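Local coordinates for protein glycerol dehydratase (Clostridium butyricum, PDB 1R9D) that probably dehydrates glycerol without vitamin B12, as a lyase of the pyruvate formate lyase-like glycyl radical family, at residues E117-K120 with D121-Y125. Residues are numbered along the deposited sequence; the frame is centred on the assembly and turned at random.
Sequences EKLK and DVFEY
Leu-119 and Phe-123 meet one turn apart on helix 113-125, an amphipathic alpha-helix of the pyruvate formate lyase-like fold. The ring of Phe-123 folds back along the helix, with CG beside its own backbone N (chi1 -61°). Its CE1 lies 3.8 Å from Leu-119 CB. One ring face also covers the Leu-119 carbonyl oxygen, which sits toward the rim, 3.3 Å from Phe-123 CD1. Leu-119 O takes the N-H of Phe-123 in a nearly straight bond, 3.0 Å from Phe-123 N, and a weak, bent one from Val-122 N. Val-122 lies beside Leu-119 and points the same way, with its CG2 4.1 Å from Leu-119 CD2. These three buried side chains pack on neighbouring parts of the chain: Val-122 touches Thr-36 of helix 30-40, and Phe-123 touches Leu-98. Asp-121 forms a salt bridge with Lys-40 of that helix. The exposed side carries charge. Lys-120 extends back along the helix and forms a salt bridge with Glu-117. A water accepts the N-H of Asp-121, with its oxygen 2.9 Å from Asp-121 N, and donates to Glu-117 O. In the salt bridge, Lys-120 NZ meets the syn side of Glu-117 OE1 at 2.7 Å, 24° out of the carboxylate plane.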
ATOM      1  N   GLU A 117     -29.519  15.480   6.577  1.00 38.31           N
ATOM      2  CA  GLU A 117     -28.781  16.181   7.616  1.00 39.13           C
ATOM      3  C   GLU A 117     -27.622  15.351   8.154  1.00 37.98           C
ATOM      4  O   GLU A 117     -26.498  15.839   8.257  1.00 38.09           O
ATOM      5  CB  GLU A 117     -29.732  16.551   8.758  1.00 41.18           C
ATOM      6  CG  GLU A 117     -29.091  17.357   9.875  1.00 45.30           C
ATOM      7  CD  GLU A 117     -28.410  18.616   9.372  1.00 47.73           C
ATOM      8  OE1 GLU A 117     -29.036  19.363   8.587  1.00 49.20           O
ATOM      9  OE2 GLU A 117     -27.251  18.864   9.770  1.00 49.58           O
ATOM     10  N   LYS A 118     -27.897  14.095   8.492  1.00 36.97           N
ATOM     11  CA  LYS A 118     -26.868  13.216   9.032  1.00 37.33           C
ATOM     12  C   LYS A 118     -25.767  12.877   8.035  1.00 36.08           C
ATOM     13  O   LYS A 118     -24.637  12.590   8.434  1.00 36.00           O
ATOM     14  CB  LYS A 118     -27.495  11.931   9.571  1.00 38.64           C
ATOM     15  CG  LYS A 118     -28.330  12.148  10.828  1.00 42.23           C
ATOM     16  CD  LYS A 118     -28.848  10.842  11.398  1.00 43.49           C
ATOM     17  CE  LYS A 118     -29.621  11.086  12.689  1.00 46.09           C
ATOM     18  NZ  LYS A 118     -30.107   9.821  13.309  1.00 47.20           N
ATOM     19  N   LEU A 119     -26.085  12.913   6.744  1.00 34.33           N
ATOM     20  CA  LEU A 119     -25.081  12.608   5.732  1.00 33.95           C
ATOM     21  C   LEU A 119     -24.052  13.725   5.578  1.00 33.88           C
ATOM     22  O   LEU A 119     -22.970  13.502   5.045  1.00 31.95           O
ATOM     23  CB  LEU A 119     -25.746  12.333   4.379  1.00 33.85           C
ATOM     24  CG  LEU A 119     -26.535  11.029   4.275  1.00 33.88           C
ATOM     25  CD1 LEU A 119     -27.202  10.950   2.910  1.00 35.28           C
ATOM     26  CD2 LEU A 119     -25.598   9.842   4.480  1.00 35.16           C
ATOM     27  N   LYS A 120     -24.379  14.928   6.044  1.00 34.59           N
ATOM     28  CA  LYS A 120     -23.447  16.046   5.929  1.00 35.05           C
ATOM     29  C   LYS A 120     -22.062  15.693   6.468  1.00 35.06           C
ATOM     30  O   LYS A 120     -21.053  15.927   5.802  1.00 35.52           O
ATOM     31  CB  LYS A 120     -23.986  17.276   6.664  1.00 36.84           C
ATOM     32  CG  LYS A 120     -25.196  17.910   6.002  1.00 38.87           C
ATOM     33  CD  LYS A 120     -25.722  19.080   6.822  1.00 41.01           C
ATOM     34  CE  LYS A 120     -26.926  19.727   6.149  1.00 42.64           C
ATOM     35  NZ  LYS A 120     -27.481  20.854   6.953  1.00 44.23           N
ATOM     36  N   ASP A 121     -22.013  15.129   7.672  1.00 35.07           N
ATOM     37  CA  ASP A 121     -20.735  14.754   8.272  1.00 35.57           C
ATOM     38  C   ASP A 121     -20.045  13.648   7.471  1.00 34.68           C
ATOM     39  O   ASP A 121     -18.816  13.584   7.414  1.00 34.56           O
ATOM     40  CB  ASP A 121     -20.935  14.276   9.710  1.00 36.57           C
ATOM     41  CG  ASP A 121     -19.620  13.985  10.407  1.00 38.35           C
ATOM     42  OD1 ASP A 121     -18.842  14.937  10.624  1.00 40.30           O
ATOM     43  OD2 ASP A 121     -19.358  12.809  10.732  1.00 39.53           O
ATOM     44  N   VAL A 122     -20.843  12.773   6.868  1.00 34.08           N
ATOM     45  CA  VAL A 122     -20.301  11.677   6.073  1.00 33.08           C
ATOM     46  C   VAL A 122     -19.531  12.246   4.883  1.00 32.56           C
ATOM     47  O   VAL A 122     -18.384  11.874   4.642  1.00 32.29           O
ATOM     48  CB  VAL A 122     -21.429  10.748   5.567  1.00 33.56           C
ATOM     49  CG1 VAL A 122     -20.845   9.639   4.699  1.00 33.04           C
ATOM     50  CG2 VAL A 122     -22.173  10.148   6.749  1.00 32.64           C
ATOM     51  N   PHE A 123     -20.165  13.158   4.148  1.00 31.41           N
ATOM     52  CA  PHE A 123     -19.534  13.791   2.994  1.00 31.19           C
ATOM     53  C   PHE A 123     -18.252  14.500   3.418  1.00 31.63           C
ATOM     54  O   PHE A 123     -17.252  14.479   2.701  1.00 31.11           O
ATOM     55  CB  PHE A 123     -20.480  14.817   2.356  1.00 31.10           C
ATOM     56  CG  PHE A 123     -21.768  14.230   1.846  1.00 31.50           C
ATOM     57  CD1 PHE A 123     -22.971  14.905   2.032  1.00 31.36           C
ATOM     58  CD2 PHE A 123     -21.782  13.014   1.169  1.00 31.99           C
ATOM     59  CE1 PHE A 123     -24.170  14.378   1.555  1.00 32.13           C
ATOM     60  CE2 PHE A 123     -22.976  12.477   0.685  1.00 31.44           C
ATOM     61  CZ  PHE A 123     -24.173  13.161   0.879  1.00 31.63           C
ATOM     62  N   GLU A 124     -18.288  15.130   4.589  1.00 31.48           N
ATOM     63  CA  GLU A 124     -17.124  15.851   5.092  1.00 32.20           C
ATOM     64  C   GLU A 124     -15.954  14.927   5.423  1.00 30.21           C
ATOM     65  O   GLU A 124     -14.820  15.197   5.036  1.00 30.76           O
ATOM     66  CB  GLU A 124     -17.500  16.661   6.336  1.00 35.09           C
ATOM     67  CG  GLU A 124     -16.390  17.565   6.840  1.00 39.93           C
ATOM     68  CD  GLU A 124     -16.780  18.313   8.104  1.00 43.85           C
ATOM     69  OE1 GLU A 124     -17.844  18.974   8.103  1.00 46.04           O
ATOM     70  OE2 GLU A 124     -16.022  18.243   9.097  1.00 45.69           O
ATOM     71  N   TYR A 125     -16.220  13.837   6.131  1.00 29.51           N
ATOM     72  CA  TYR A 125     -15.141  12.925   6.492  1.00 30.07           C
ATOM     73  C   TYR A 125     -14.484  12.233   5.304  1.00 30.07           C
ATOM     74  O   TYR A 125     -13.260  12.221   5.187  1.00 30.00           O
ATOM     75  CB  TYR A 125     -15.620  11.834   7.449  1.00 30.30           C
ATOM     76  CG  TYR A 125     -14.524  10.821   7.733  1.00 32.23           C
ATOM     77  CD1 TYR A 125     -13.463  11.134   8.584  1.00 31.93           C
ATOM     78  CD2 TYR A 125     -14.500   9.586   7.082  1.00 32.38           C
ATOM     79  CE1 TYR A 125     -12.406  10.249   8.778  1.00 33.03           C
ATOM     80  CE2 TYR A 125     -13.442   8.691   7.266  1.00 33.18           C
ATOM     81  CZ  TYR A 125     -12.400   9.032   8.115  1.00 33.92           C
ATOM     82  OH  TYR A 125     -11.345   8.165   8.289  1.00 33.66           O
TER
HETATM   83  O   HOH W   1     -24.095  15.589   9.695  1.00 41.37           O